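DotU family type IV/VI secretion system protein (Acinetobacter baumannii, PDB 6Y4R) is the cytoplasmic domain of TssL, a key component of the type VI secretion system, and probably works as part of its membrane complex. Local coordinates at residues I66-V71 / K136-S141; D10-I15 / F125-L130. All blocks are in the same frame, centred on the assembly; numbering follows the deposited sequence.

Contact 1: I66-V71 / K136-S141; sequences IDETIV and KYRIES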
loop_
_atom_site.group_PDB
_atom_site.type_symbol
_atom_site.label_atom_id
_atom_site.label_comp_id
_atom_site.label_asym_id
_atom_site.label_seq_id
_atom_site.Cartn_x
_atom_site.Cartn_y
_atom_site.Cartn_z
ATOM N N ILE A 66 3.488 2.133 2.499
ATOM C CA ILE A 66 4.908 2.338 2.796
ATOM C C ILE A 66 5.112 3.624 3.590
ATOM O O ILE A 66 5.956 3.674 4.493
ATOM C CB ILE A 66 5.741 2.338 1.497
ATOM C CG1 ILE A 66 7.235 2.441 1.801
ATOM C CG2 ILE A 66 5.320 3.476 0.564
ATOM C CD1 ILE A 66 7.744 1.358 2.676
ATOM N N ASP A 67 4.313 4.664 3.313
ATOM C CA ASP A 67 4.495 5.910 4.048
ATOM C C ASP A 67 4.176 5.732 5.527
ATOM O O ASP A 67 4.948 6.174 6.390
ATOM C CB ASP A 67 3.610 7.036 3.490
ATOM C CG ASP A 67 4.139 7.674 2.189
ATOM O OD1 ASP A 67 5.278 7.387 1.756
ATOM O OD2 ASP A 67 3.448 8.583 1.666
ATOM N N GLU A 68 3.084 5.027 5.849
ATOM C CA GLU A 68 2.676 4.929 7.250
ATOM C C GLU A 68 3.474 3.890 8.018
ATOM O O GLU A 68 3.663 4.032 9.232
ATOM C CB GLU A 68 1.174 4.662 7.357
ATOM C CG GLU A 68 0.732 4.112 8.717
ATOM C CD GLU A 68 -0.745 3.711 8.783
ATOM O OE1 GLU A 68 -1.592 4.571 8.484
ATOM O OE2 GLU A 68 -1.067 2.548 9.124
ATOM N N THR A 69 3.950 2.852 7.338
ATOM C CA THR A 69 4.855 1.905 7.975
ATOM C C THR A 69 6.092 2.626 8.490
ATOM O O THR A 69 6.550 2.382 9.614
ATOM C CB THR A 69 5.237 0.806 6.983
ATOM O OG1 THR A 69 4.062 0.094 6.583
ATOM C CG2 THR A 69 6.218 -0.151 7.591
ATOM N N ILE A 70 6.654 3.511 7.660
ATOM C CA ILE A 70 7.878 4.226 8.010
ATOM C C ILE A 70 7.615 5.276 9.086
ATOM O O ILE A 70 8.373 5.395 10.053
ATOM C CB ILE A 70 8.496 4.851 6.751
ATOM C CG1 ILE A 70 9.143 3.759 5.898
ATOM C CG2 ILE A 70 9.473 5.970 7.140
ATOM C CD1 ILE A 70 9.613 4.230 4.578
ATOM N N VAL A 71 6.560 6.078 8.923
ATOM C CA VAL A 71 6.349 7.194 9.841
ATOM C C VAL A 71 5.887 6.742 11.238
ATOM O O VAL A 71 6.138 7.451 12.220
ATOM C CB VAL A 71 5.386 8.218 9.181
ATOM C CG1 VAL A 71 3.895 7.752 9.205
ATOM C CG2 VAL A 71 5.560 9.591 9.796
ATOM N N LYS A 136 -7.044 5.959 8.833
ATOM C CA LYS A 136 -7.948 6.718 9.680
ATOM C C LYS A 136 -8.446 5.929 10.885
ATOM O O LYS A 136 -8.868 6.535 11.876
ATOM C CB LYS A 136 -9.077 7.226 8.783
ATOM C CG LYS A 136 -10.363 7.580 9.441
ATOM C CD LYS A 136 -11.535 7.384 8.479
ATOM C CE LYS A 136 -11.651 5.922 8.060
ATOM N NZ LYS A 136 -12.821 5.704 7.142
ATOM N N TYR A 137 -8.336 4.601 10.848
ATOM C CA TYR A 137 -8.757 3.730 11.936
ATOM C C TYR A 137 -7.769 3.689 13.090
ATOM O O TYR A 137 -8.070 3.054 14.108
ATOM C CB TYR A 137 -8.963 2.310 11.422
ATOM C CG TYR A 137 -10.200 2.153 10.585
ATOM C CD1 TYR A 137 -10.170 2.403 9.224
ATOM C CD2 TYR A 137 -11.395 1.760 11.151
ATOM C CE1 TYR A 137 -11.295 2.264 8.448
ATOM C CE2 TYR A 137 -12.523 1.617 10.382
ATOM C CZ TYR A 137 -12.462 1.868 9.029
ATOM O OH TYR A 137 -13.569 1.732 8.232
ATOM N N ARG A 138 -6.601 4.326 12.949
ATOM C CA ARG A 138 -5.600 4.323 14.011
ATOM C C ARG A 138 -6.070 5.099 15.243
ATOM O O ARG A 138 -5.769 4.693 16.376
ATOM C CB ARG A 138 -4.278 4.889 13.482
ATOM C CG ARG A 138 -3.144 4.879 14.516
ATOM C CD ARG A 138 -1.747 5.167 13.930
ATOM N NE ARG A 138 -1.387 4.236 12.865
ATOM C CZ ARG A 138 -0.756 3.082 13.061
ATOM N NH1 ARG A 138 -0.420 2.709 14.292
ATOM N NH2 ARG A 138 -0.481 2.284 12.028
ATOM N N ILE A 139 -6.815 6.189 15.053
ATOM C CA ILE A 139 -7.308 7.000 16.166
ATOM C C ILE A 139 -8.738 6.627 16.552
ATOM O O ILE A 139 -9.095 6.683 17.731
ATOM C CB ILE A 139 -7.176 8.513 15.866
ATOM C CG1 ILE A 139 -7.523 8.855 14.408
ATOM C CG2 ILE A 139 -5.780 9.017 16.260
ATOM C CD1 ILE A 139 -9.010 8.959 14.115
ATOM N N GLU A 140 -9.569 6.231 15.587
ATOM C CA GLU A 140 -10.832 5.591 15.925
ATOM C C GLU A 140 -10.576 4.230 16.581
ATOM O O GLU A 140 -9.439 3.745 16.670
ATOM C CB GLU A 140 -11.694 5.407 14.678
ATOM C CG GLU A 140 -12.223 6.701 14.113
ATOM C CD GLU A 140 -12.460 6.638 12.617
ATOM O OE1 GLU A 140 -13.125 5.696 12.135
ATOM O OE2 GLU A 140 -11.981 7.551 11.921
ATOM N N SER A 141 -11.667 3.627 17.066
ATOM C CA SER A 141 -11.655 2.229 17.489
ATOM C C SER A 141 -10.867 1.386 16.493
ATOM O O SER A 141 -10.924 1.615 15.283
ATOM C CB SER A 141 -13.098 1.709 17.620
ATOM O OG SER A 141 -13.186 0.304 17.438
#
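E68 and R138 each hold CG anti to the backbone N, with chi1 at 162° and -178°. In both residues the side chain sets out toward the other segment, and this torsion carries CG on across the gap. E68 stays extended as far as CD. R138 bends at chi3, which turns its guanidinium out of the line of its chain. The two polar ends arrive from opposite directions and meet between the end of helix 52-71 and the loop that leads to helix 143-159. The backbones remain well apart here, 10.7 Å between E68 CA and R138 CA, and the two long side chains bridge the gap.

The bond is a salt bridge through one hydrogen bond, from R138 NH2 to E68 OE2 at 3.0 Å. The donor angle of 163° is nearly straight. OE2 lies in the guanidinium plane, at its edge. The carboxylate is turned the other way: NH2 comes in from above its plane, and the two planes stand perpendicular. R138 NE stays 4.1 Å from E68 OE2, so the pair is joined through a single nitrogen and is not bidentate.

The carboxylate has further partners. Q134 N bonds to E68 OE2 and G135 N bonds to E68 OE1. OE2 is thus shared between an amide and a guanidinium. The R138 side chain also touches T72, just past the end of helix 52-71.

R138 is exposed, so water would be expected to weaken the ion pair from its side. The two backbone amides hold one carboxylate oxygen each, which should limit its rotation. R138 adds a third, charged donor from above the carboxylate plane. Together these donors tie the end of helix 52-71 to the loop after helix 119-130, and they would be expected to favour the ionised form of E68.

Contact 2: D10-I15 / F125-L130; sequences DGFYLI and FHYCLL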
loop_
_atom_site.group_PDB
_atom_site.type_symbol
_atom_site.label_atom_id
_atom_site.label_comp_id
_atom_site.label_asym_id
_atom_site.label_seq_id
_atom_site.Cartn_x
_atom_site.Cartn_y
_atom_site.Cartn_z
ATOM N N ASP A 10 7.975 -7.728 -5.195
ATOM C CA ASP A 10 9.260 -7.158 -4.779
ATOM C C ASP A 10 9.073 -5.967 -3.838
ATOM O O ASP A 10 9.844 -5.801 -2.884
ATOM C CB ASP A 10 10.078 -6.734 -6.001
ATOM C CG ASP A 10 10.701 -7.919 -6.752
ATOM O OD1 ASP A 10 10.719 -9.058 -6.215
ATOM O OD2 ASP A 10 11.200 -7.700 -7.882
ATOM N N GLY A 11 8.060 -5.130 -4.093
ATOM C CA GLY A 11 7.818 -3.973 -3.239
ATOM C C GLY A 11 7.292 -4.341 -1.862
ATOM O O GLY A 11 7.692 -3.742 -0.855
ATOM N N PHE A 12 6.355 -5.303 -1.801
ATOM C CA PHE A 12 5.784 -5.725 -0.527
ATOM C C PHE A 12 6.824 -6.372 0.382
ATOM O O PHE A 12 6.676 -6.342 1.609
ATOM C CB PHE A 12 4.623 -6.707 -0.749
ATOM C CG PHE A 12 3.343 -6.056 -1.184
ATOM C CD1 PHE A 12 2.879 -4.911 -0.550
ATOM C CD2 PHE A 12 2.577 -6.611 -2.197
ATOM C CE1 PHE A 12 1.680 -4.293 -0.950
ATOM C CE2 PHE A 12 1.362 -6.004 -2.603
ATOM C CZ PHE A 12 0.921 -4.840 -1.975
ATOM N N TYR A 13 7.872 -6.979 -0.189
ATOM C CA TYR A 13 8.912 -7.597 0.643
ATOM C C TYR A 13 9.674 -6.563 1.453
ATOM O O TYR A 13 10.146 -6.856 2.562
ATOM C CB TYR A 13 9.920 -8.367 -0.191
ATOM C CG TYR A 13 11.061 -8.941 0.655
ATOM C CD1 TYR A 13 10.795 -9.799 1.721
ATOM C CD2 TYR A 13 12.403 -8.621 0.394
ATOM C CE1 TYR A 13 11.837 -10.335 2.496
ATOM C CE2 TYR A 13 13.442 -9.141 1.164
ATOM C CZ TYR A 13 13.159 -9.993 2.205
ATOM O OH TYR A 13 14.256 -10.458 2.911
ATOM N N LEU A 14 9.854 -5.367 0.886
ATOM C CA LEU A 14 10.543 -4.275 1.565
ATOM C C LEU A 14 9.647 -3.618 2.607
ATOM O O LEU A 14 10.159 -3.082 3.595
ATOM C CB LEU A 14 11.019 -3.237 0.543
ATOM C CG LEU A 14 11.846 -3.656 -0.684
ATOM C CD1 LEU A 14 12.034 -2.478 -1.615
ATOM C CD2 LEU A 14 13.198 -4.203 -0.288
ATOM N N ILE A 15 8.317 -3.676 2.404
ATOM C CA ILE A 15 7.359 -3.350 3.464
ATOM C C ILE A 15 7.507 -4.319 4.623
ATOM O O ILE A 15 7.424 -3.937 5.795
ATOM C CB ILE A 15 5.915 -3.422 2.949
ATOM C CG1 ILE A 15 5.666 -2.530 1.731
ATOM C CG2 ILE A 15 4.967 -3.078 4.098
ATOM C CD1 ILE A 15 5.279 -1.169 2.061
ATOM N N PHE A 125 -5.663 -3.851 -2.032
ATOM C CA PHE A 125 -6.081 -3.050 -0.883
ATOM C C PHE A 125 -6.285 -3.899 0.362
ATOM O O PHE A 125 -6.021 -3.426 1.473
ATOM C CB PHE A 125 -7.363 -2.283 -1.175
ATOM C CG PHE A 125 -7.144 -0.951 -1.844
ATOM C CD1 PHE A 125 -6.617 -0.873 -3.115
ATOM C CD2 PHE A 125 -7.462 0.233 -1.187
ATOM C CE1 PHE A 125 -6.430 0.363 -3.722
ATOM C CE2 PHE A 125 -7.261 1.454 -1.788
ATOM C CZ PHE A 125 -6.752 1.516 -3.055
ATOM N N HIS A 126 -6.766 -5.142 0.204
ATOM C CA HIS A 126 -6.872 -6.065 1.335
ATOM C C HIS A 126 -5.498 -6.442 1.874
ATOM O O HIS A 126 -5.287 -6.478 3.093
ATOM C CB HIS A 126 -7.645 -7.317 0.903
ATOM C CG HIS A 126 -7.686 -8.411 1.927
ATOM N ND1 HIS A 126 -6.997 -9.593 1.773
ATOM C CD2 HIS A 126 -8.368 -8.525 3.094
ATOM C CE1 HIS A 126 -7.239 -10.382 2.809
ATOM N NE2 HIS A 126 -8.064 -9.756 3.629
ATOM N N TYR A 127 -4.546 -6.708 0.978
ATOM C CA TYR A 127 -3.203 -7.115 1.392
ATOM C C TYR A 127 -2.439 -5.989 2.080
ATOM O O TYR A 127 -1.624 -6.253 2.967
ATOM C CB TYR A 127 -2.439 -7.645 0.178
ATOM C CG TYR A 127 -1.190 -8.391 0.534
ATOM C CD1 TYR A 127 -1.249 -9.553 1.278
ATOM C CD2 TYR A 127 0.041 -7.972 0.074
ATOM C CE1 TYR A 127 -0.095 -10.250 1.610
ATOM C CE2 TYR A 127 1.207 -8.666 0.389
ATOM C CZ TYR A 127 1.130 -9.804 1.155
ATOM O OH TYR A 127 2.271 -10.502 1.473
ATOM N N CYS A 128 -2.668 -4.741 1.688
ATOM C CA CYS A 128 -2.108 -3.628 2.446
ATOM C C CYS A 128 -2.716 -3.574 3.845
ATOM O O CYS A 128 -2.052 -3.168 4.805
ATOM C CB CYS A 128 -2.350 -2.325 1.696
ATOM S SG CYS A 128 -1.464 -2.254 0.119
ATOM N N LEU A 129 -3.995 -3.944 3.977
ATOM C CA LEU A 129 -4.593 -3.992 5.307
ATOM C C LEU A 129 -3.996 -5.117 6.165
ATOM O O LEU A 129 -3.721 -4.896 7.351
ATOM C CB LEU A 129 -6.123 -4.125 5.198
ATOM C CG LEU A 129 -6.856 -2.906 4.611
ATOM C CD1 LEU A 129 -8.272 -3.230 4.137
ATOM C CD2 LEU A 129 -6.900 -1.781 5.638
ATOM N N LEU A 130 -3.728 -6.308 5.584
ATOM C CA LEU A 130 -3.073 -7.368 6.371
ATOM C C LEU A 130 -1.618 -7.052 6.713
ATOM O O LEU A 130 -1.112 -7.589 7.709
ATOM C CB LEU A 130 -3.102 -8.746 5.687
ATOM C CG LEU A 130 -4.342 -9.448 5.139
ATOM C CD1 LEU A 130 -3.959 -10.637 4.238
ATOM C CD2 LEU A 130 -5.146 -9.906 6.316
#
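This is a buried helix-helix contact in the all-helical cytoplasmic domain of TssL, a DotU-family protein. Helix 9-19 meets helix 119-130 here through a T-shaped (edge-to-face) aromatic pair, F12 with Y127. Y127 supplies the edge and F12 the face. The ring centroids are 4.9 Å apart and the planes stand at 79°. Y127 CD2 sits over one face of F12, displaced toward the rim, and lies 3.6 Å from F12 CE2. Y127 CE2 is equally near F12 CD2, at 3.6 Å. The CD2-CE2 edge of the tyrosine ring therefore rests on the phenylalanine face.

With CG anti to the backbone N (chi1 -166°), the Y127 ring extends across to helix 9-19. C128, the next residue on the helix, meets the same F12 ring at its edge. The ring is thus touched on a face and at its rim by two successive residues. C128 also packs on L65 of helix 52-71, and I15, three residues on from F12, packs on F62 and I66 of that helix. The sulfur is in a Cys sulfur-aromatic contact: C128 SG lies 3.9 Å from F12 CE1, close to the ring plane.

How the contacts relate
Contacts 1 and 2 have centres about 14 Å apart in one DotU-family chain. Along the sequence their segments alternate: 10-15, 66-71, 125-130, 136-141. Helix 119-130 gives its last six residues to contact 2, and the loop that follows it enters contact 1. The two contacts also touch directly. I15 CD1 of segment 10-15 packs against I66 CB of segment 66-71 at 3.6 Å. Helix 9-19 thus packs on helix 52-71 beside contact 1. Contact 2 lies nearer the centre of the chain, while contact 1 is at the surface. Contact 2 brings an N-terminal helix onto helix 119-130, and contact 1 ties helix 52-71 to the loop before the last helix.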